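Local coordinates for aminopeptidase-like protein (Chaetomium thermophilum, PDB 5JM6), which probably acts as a zinc-dependent aminopeptidase of the M18 family, assembled as a dodecamer and linked to the Cvt pathway of selective autophagy, at residues A[386-391]-A[504-509]; A[126-131]-A[508-513]. One frame throughout, in Å; residues are numbered along the deposited sequence.

Contact 1 of 2, residues A[386-391]-A[504-509]. With ZN (zinc ion), chain H.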
loop_
_atom_site.group_PDB
_atom_site.type_symbol
_atom_site.label_atom_id
_atom_site.label_comp_id
_atom_site.label_asym_id
_atom_site.label_seq_id
_atom_site.Cartn_x
_atom_site.Cartn_y
_atom_site.Cartn_z
ATOM N N PHE A 386 -10.160 53.558 -17.232
ATOM C CA PHE A 386 -9.203 52.490 -16.994
ATOM C C PHE A 386 -9.259 52.108 -15.520
ATOM O O PHE A 386 -9.309 52.980 -14.652
ATOM C CB PHE A 386 -7.794 52.926 -17.397
ATOM C CG PHE A 386 -6.802 51.801 -17.443
ATOM C CD1 PHE A 386 -6.165 51.373 -16.290
ATOM C CD2 PHE A 386 -6.501 51.176 -18.640
ATOM C CE1 PHE A 386 -5.251 50.343 -16.328
ATOM C CE2 PHE A 386 -5.586 50.143 -18.685
ATOM C CZ PHE A 386 -4.960 49.726 -17.526
ATOM N N LEU A 387 -9.214 50.811 -15.239
ATOM C CA LEU A 387 -9.305 50.325 -13.868
ATOM C C LEU A 387 -8.053 49.570 -13.461
ATOM O O LEU A 387 -7.738 48.525 -14.027
ATOM C CB LEU A 387 -10.519 49.411 -13.689
ATOM C CG LEU A 387 -10.514 48.663 -12.350
ATOM C CD1 LEU A 387 -10.989 49.561 -11.214
ATOM C CD2 LEU A 387 -11.314 47.363 -12.405
ATOM N N VAL A 388 -7.340 50.094 -12.472
ATOM C CA VAL A 388 -6.236 49.348 -11.897
ATOM C C VAL A 388 -6.755 48.592 -10.681
ATOM O O VAL A 388 -7.069 49.186 -9.650
ATOM C CB VAL A 388 -5.061 50.264 -11.504
ATOM C CG1 VAL A 388 -3.995 49.475 -10.765
ATOM C CG2 VAL A 388 -4.474 50.929 -12.741
ATOM N N SER A 389 -6.846 47.273 -10.820
ATOM C CA SER A 389 -7.287 46.404 -9.738
ATOM C C SER A 389 -6.057 45.906 -9.004
ATOM O O SER A 389 -5.272 45.132 -9.552
ATOM C CB SER A 389 -8.112 45.234 -10.280
ATOM O OG SER A 389 -8.306 44.238 -9.292
ATOM N N SER A 390 -5.882 46.349 -7.765
ATOM C CA SER A 390 -4.614 46.124 -7.091
ATOM C C SER A 390 -4.717 45.216 -5.869
ATOM O O SER A 390 -5.312 45.576 -4.855
ATOM C CB SER A 390 -3.988 47.465 -6.697
ATOM O OG SER A 390 -4.710 48.103 -5.660
ATOM N N ASP A 391 -4.131 44.028 -5.998
ATOM C CA ASP A 391 -3.932 43.111 -4.881
ATOM C C ASP A 391 -2.441 42.826 -4.768
ATOM O O ASP A 391 -1.713 42.951 -5.749
ATOM C CB ASP A 391 -4.715 41.808 -5.079
ATOM C CG ASP A 391 -5.002 41.094 -3.768
ATOM O OD1 ASP A 391 -4.499 41.553 -2.722
ATOM O OD2 ASP A 391 -5.725 40.075 -3.779
ATOM N N LYS A 504 -0.361 57.274 -7.816
ATOM C CA LYS A 504 -0.517 58.702 -8.069
ATOM C C LYS A 504 -0.184 59.005 -9.522
ATOM O O LYS A 504 -0.843 59.822 -10.161
ATOM C CB LYS A 504 0.367 59.544 -7.147
ATOM C CG LYS A 504 0.211 61.042 -7.390
ATOM C CD LYS A 504 1.282 61.859 -6.691
ATOM C CE LYS A 504 1.554 63.164 -7.432
ATOM N NZ LYS A 504 0.638 64.273 -7.037
ATOM N N GLY A 505 0.842 58.333 -10.037
ATOM C CA GLY A 505 1.224 58.484 -11.426
ATOM C C GLY A 505 0.089 58.113 -12.359
ATOM O O GLY A 505 -0.157 58.796 -13.352
ATOM N N PHE A 506 -0.612 57.035 -12.032
ATOM C CA PHE A 506 -1.725 56.571 -12.850
ATOM C C PHE A 506 -2.887 57.564 -12.842
ATOM O O PHE A 506 -3.349 57.987 -13.902
ATOM C CB PHE A 506 -2.191 55.194 -12.375
ATOM C CG PHE A 506 -3.547 54.801 -12.883
ATOM C CD1 PHE A 506 -3.720 54.385 -14.193
ATOM C CD2 PHE A 506 -4.648 54.837 -12.044
ATOM C CE1 PHE A 506 -4.970 54.022 -14.656
ATOM C CE2 PHE A 506 -5.899 54.475 -12.501
ATOM C CZ PHE A 506 -6.061 54.066 -13.809
ATOM N N LEU A 507 -3.353 57.941 -11.655
ATOM C CA LEU A 507 -4.470 58.874 -11.554
ATOM C C LEU A 507 -4.136 60.208 -12.220
ATOM O O LEU A 507 -4.985 60.806 -12.879
ATOM C CB LEU A 507 -4.866 59.091 -10.089
ATOM C CG LEU A 507 -5.353 57.858 -9.317
ATOM C CD1 LEU A 507 -5.460 58.163 -7.834
ATOM C CD2 LEU A 507 -6.683 57.347 -9.850
ATOM N N ASP A 508 -2.895 60.663 -12.075
ATOM C CA ASP A 508 -2.507 61.951 -12.642
ATOM C C ASP A 508 -2.293 61.895 -14.157
ATOM O O ASP A 508 -2.616 62.850 -14.861
ATOM C CB ASP A 508 -1.239 62.482 -11.963
ATOM C CG ASP A 508 -1.482 62.936 -10.532
ATOM O OD1 ASP A 508 -2.652 62.950 -10.094
ATOM O OD2 ASP A 508 -0.501 63.296 -9.850
ATOM N N PHE A 509 -1.713 60.807 -14.655
ATOM C CA PHE A 509 -1.365 60.737 -16.075
ATOM C C PHE A 509 -2.296 59.954 -17.007
ATOM O O PHE A 509 -2.073 59.961 -18.217
ATOM C CB PHE A 509 0.044 60.166 -16.222
ATOM C CG PHE A 509 1.130 61.140 -15.874
ATOM C CD1 PHE A 509 1.363 62.249 -16.669
ATOM C CD2 PHE A 509 1.926 60.941 -14.758
ATOM C CE1 PHE A 509 2.365 63.147 -16.355
ATOM C CE2 PHE A 509 2.931 61.834 -14.439
ATOM C CZ PHE A 509 3.151 62.939 -15.238
HETATM ZN ZN ZN H . -5.588 40.178 -1.688
#

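Contact 2 of 2, residues A[126-131]-A[508-513]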
loop_
_atom_site.group_PDB
_atom_site.type_symbol
_atom_site.label_atom_id
_atom_site.label_comp_id
_atom_site.label_asym_id
_atom_site.label_seq_id
_atom_site.Cartn_x
_atom_site.Cartn_y
_atom_site.Cartn_z
ATOM N N GLY A 126 -13.860 60.152 -19.015
ATOM C CA GLY A 126 -13.513 58.879 -18.417
ATOM C C GLY A 126 -13.154 58.947 -16.950
ATOM O O GLY A 126 -12.966 60.023 -16.383
ATOM N N ILE A 127 -13.060 57.774 -16.340
ATOM C CA ILE A 127 -12.700 57.653 -14.940
ATOM C C ILE A 127 -11.383 56.904 -14.810
ATOM O O ILE A 127 -11.188 55.865 -15.437
ATOM C CB ILE A 127 -13.793 56.918 -14.145
ATOM C CG1 ILE A 127 -15.163 57.514 -14.469
ATOM C CG2 ILE A 127 -13.508 56.981 -12.652
ATOM C CD1 ILE A 127 -16.291 56.533 -14.354
ATOM N N ALA A 128 -10.473 57.442 -14.008
ATOM C CA ALA A 128 -9.265 56.716 -13.654
ATOM C C ALA A 128 -9.473 56.140 -12.261
ATOM O O ALA A 128 -9.504 56.877 -11.275
ATOM C CB ALA A 128 -8.047 57.626 -13.700
ATOM N N MET A 129 -9.627 54.822 -12.181
ATOM C CA MET A 129 -10.054 54.196 -10.936
ATOM C C MET A 129 -9.130 53.080 -10.458
ATOM O O MET A 129 -8.565 52.329 -11.255
ATOM C CB MET A 129 -11.486 53.660 -11.080
ATOM C CG MET A 129 -11.757 52.873 -12.357
ATOM S SD MET A 129 -13.466 52.294 -12.451
ATOM C CE MET A 129 -14.009 53.031 -13.991
ATOM N N ILE A 130 -8.981 52.999 -9.140
ATOM C CA ILE A 130 -8.224 51.940 -8.487
ATOM C C ILE A 130 -9.128 51.183 -7.523
ATOM O O ILE A 130 -9.858 51.792 -6.740
ATOM C CB ILE A 130 -7.013 52.492 -7.708
ATOM C CG1 ILE A 130 -6.164 53.399 -8.599
ATOM C CG2 ILE A 130 -6.182 51.351 -7.131
ATOM C CD1 ILE A 130 -5.095 54.160 -7.842
ATOM N N ALA A 131 -9.079 49.857 -7.584
ATOM C CA ALA A 131 -9.860 49.021 -6.682
ATOM C C ALA A 131 -8.948 48.114 -5.862
ATOM O O ALA A 131 -7.938 47.620 -6.361
ATOM C CB ALA A 131 -10.867 48.197 -7.460
ATOM N N ASP A 508 -2.895 60.663 -12.075
ATOM C CA ASP A 508 -2.507 61.951 -12.642
ATOM C C ASP A 508 -2.293 61.895 -14.157
ATOM O O ASP A 508 -2.616 62.850 -14.861
ATOM C CB ASP A 508 -1.239 62.482 -11.963
ATOM C CG ASP A 508 -1.482 62.936 -10.532
ATOM O OD1 ASP A 508 -2.652 62.950 -10.094
ATOM O OD2 ASP A 508 -0.501 63.296 -9.850
ATOM N N PHE A 509 -1.713 60.807 -14.655
ATOM C CA PHE A 509 -1.365 60.737 -16.075
ATOM C C PHE A 509 -2.296 59.954 -17.007
ATOM O O PHE A 509 -2.073 59.961 -18.217
ATOM C CB PHE A 509 0.044 60.166 -16.222
ATOM C CG PHE A 509 1.130 61.140 -15.874
ATOM C CD1 PHE A 509 1.363 62.249 -16.669
ATOM C CD2 PHE A 509 1.926 60.941 -14.758
ATOM C CE1 PHE A 509 2.365 63.147 -16.355
ATOM C CE2 PHE A 509 2.931 61.834 -14.439
ATOM C CZ PHE A 509 3.151 62.939 -15.238
ATOM N N TRP A 510 -3.325 59.297 -16.478
ATOM C CA TRP A 510 -4.150 58.432 -17.326
ATOM C C TRP A 510 -4.764 59.184 -18.504
ATOM O O TRP A 510 -4.696 58.720 -19.642
ATOM C CB TRP A 510 -5.266 57.762 -16.526
ATOM C CG TRP A 510 -6.418 57.357 -17.400
ATOM C CD1 TRP A 510 -7.676 57.883 -17.390
ATOM C CD2 TRP A 510 -6.406 56.369 -18.441
ATOM N NE1 TRP A 510 -8.453 57.273 -18.345
ATOM C CE2 TRP A 510 -7.697 56.341 -19.005
ATOM C CE3 TRP A 510 -5.430 55.501 -18.945
ATOM C CZ2 TRP A 510 -8.039 55.479 -20.045
ATOM C CZ3 TRP A 510 -5.774 54.646 -19.980
ATOM C CH2 TRP A 510 -7.066 54.642 -20.517
ATOM N N GLU A 511 -5.350 60.346 -18.228
ATOM C CA GLU A 511 -6.029 61.126 -19.260
ATOM C C GLU A 511 -5.071 61.542 -20.371
ATOM O O GLU A 511 -5.417 61.486 -21.552
ATOM C CB GLU A 511 -6.693 62.364 -18.650
ATOM C CG GLU A 511 -7.293 63.322 -19.676
ATOM C CD GLU A 511 -7.959 64.535 -19.045
ATOM O OE1 GLU A 511 -8.905 65.078 -19.658
ATOM O OE2 GLU A 511 -7.539 64.949 -17.944
ATOM N N GLU A 512 -3.868 61.954 -19.986
ATOM C CA GLU A 512 -2.843 62.337 -20.950
ATOM C C GLU A 512 -2.439 61.154 -21.825
ATOM O O GLU A 512 -2.321 61.282 -23.044
ATOM C CB GLU A 512 -1.617 62.903 -20.228
ATOM C CG GLU A 512 -0.397 63.102 -21.116
ATOM C CD GLU A 512 0.648 64.001 -20.478
ATOM O OE1 GLU A 512 0.360 64.579 -19.408
ATOM O OE2 GLU A 512 1.754 64.129 -21.043
ATOM N N VAL A 513 -2.235 60.003 -21.196
ATOM C CA VAL A 513 -1.819 58.808 -21.917
ATOM C C VAL A 513 -2.914 58.329 -22.870
ATOM O O VAL A 513 -2.629 57.944 -24.005
ATOM C CB VAL A 513 -1.433 57.678 -20.940
ATOM C CG1 VAL A 513 -1.284 56.354 -21.672
ATOM C CG2 VAL A 513 -0.147 58.037 -20.211
#

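Contact 1 of 2, residues A[386-391]-A[504-509]
One face of the Phe506 ring is covered by the CG2 methyl of Val388, which stands almost over the ring centre, 3.6 Å from the centroid and only 8° off the ring normal, a CH-pi contact. At the edge of the same ring, in its plane, lies the backbone oxygen of Phe386, with CZ of Phe506 3.5 Å from Phe386 O. The two phenylalanine rings touch at their peripheries without stacking: their planes are inclined at 57°, the centroids are 5.6 Å apart, and CD1 of Phe386 points at CE1 and CZ of Phe506. Val388 CG2 also sits at the edge of the Phe386 ring, in its plane, so this one methyl borders both aromatics. With CG anti to the backbone N (chi1 164°), Phe506 sends its ring from helix 495-514 to strand 386-394, where the CA atoms of Val388 and Phe506 are 8.6 Å apart. Phe386 and Val388, two apart on the strand, both turn toward the helix. Ile130 of the neighbouring strand and Ile439 of helix 430-443 also touch Phe506, which places the ring in the layer between the central sheet of this M18 fold and the helices packed on it. With an alanine here, a gap between strand and helix is likely to open, leaving the Val388 methyl without its aromatic partner and the Phe386 ring less restrained. At the far end of the strand segment Asp391 binds a zinc ion through both carboxylate oxygens, and His133 and Asp306 complete the site. No hydrogen bond or salt bridge joins the two segments, so their cohesion rests on dispersion and the weak electrostatics of methyl and ring.

Contact 2 of 2, residues A[126-131]-A[508-513]
Trp510 has its CG anti to the backbone N (chi1 156°), and with chi2 at -113° this carries the indole from helix 495-514 to Ala128, whose methyl meets the pyrrole part of the ring. The closest approach is Ala128 CB to Trp510 CD1 at 3.7 Å, and the same methyl lies 4.0 Å from Trp510 CB, so it touches the root of the side chain as well as the ring. The CA atoms of Ala128 and Trp510 are 6.5 Å apart, close enough for the small alanine methyl to make both contacts. Strand 127-133 runs parallel to strands 330-336 and 386-394 on its two sides, in the mixed central sheet of the M18 fold, and the C-terminal helix packs across this sheet. Beyond Ala128 the indole also meets the Phe386 ring of the next strand, and its NE1 is hydrogen-bonded to the backbone oxygen of Arg384, which satisfies the polar atom of this buried side chain and probably limits the rotation of the ring. Ala128 also touches Phe506, one turn earlier on the helix, while Ile435 of helix 430-443 packs against Trp510.

Contacts 1 and 2 are two parts of one helix-on-sheet interface, with centres about 6 Å apart. Helix 495-514 serves both, and segments 504-509 and 508-513 overlap at Asp508 and Phe509. On the sheet side, strands 386-394 and 127-133 are parallel, hydrogen-bonded neighbours, through Val388 N to Met129 O and probably Ser390 N to Ala131 O, each 2.8 Å. Leu507 of segment 504-509 also packs near Ala128 of contact 2. Both strands lead from this buried interface to the metal site: Asp391 is the last residue of segment 386-391, and His133 lies two residues beyond Ala131, binding the same zinc ion.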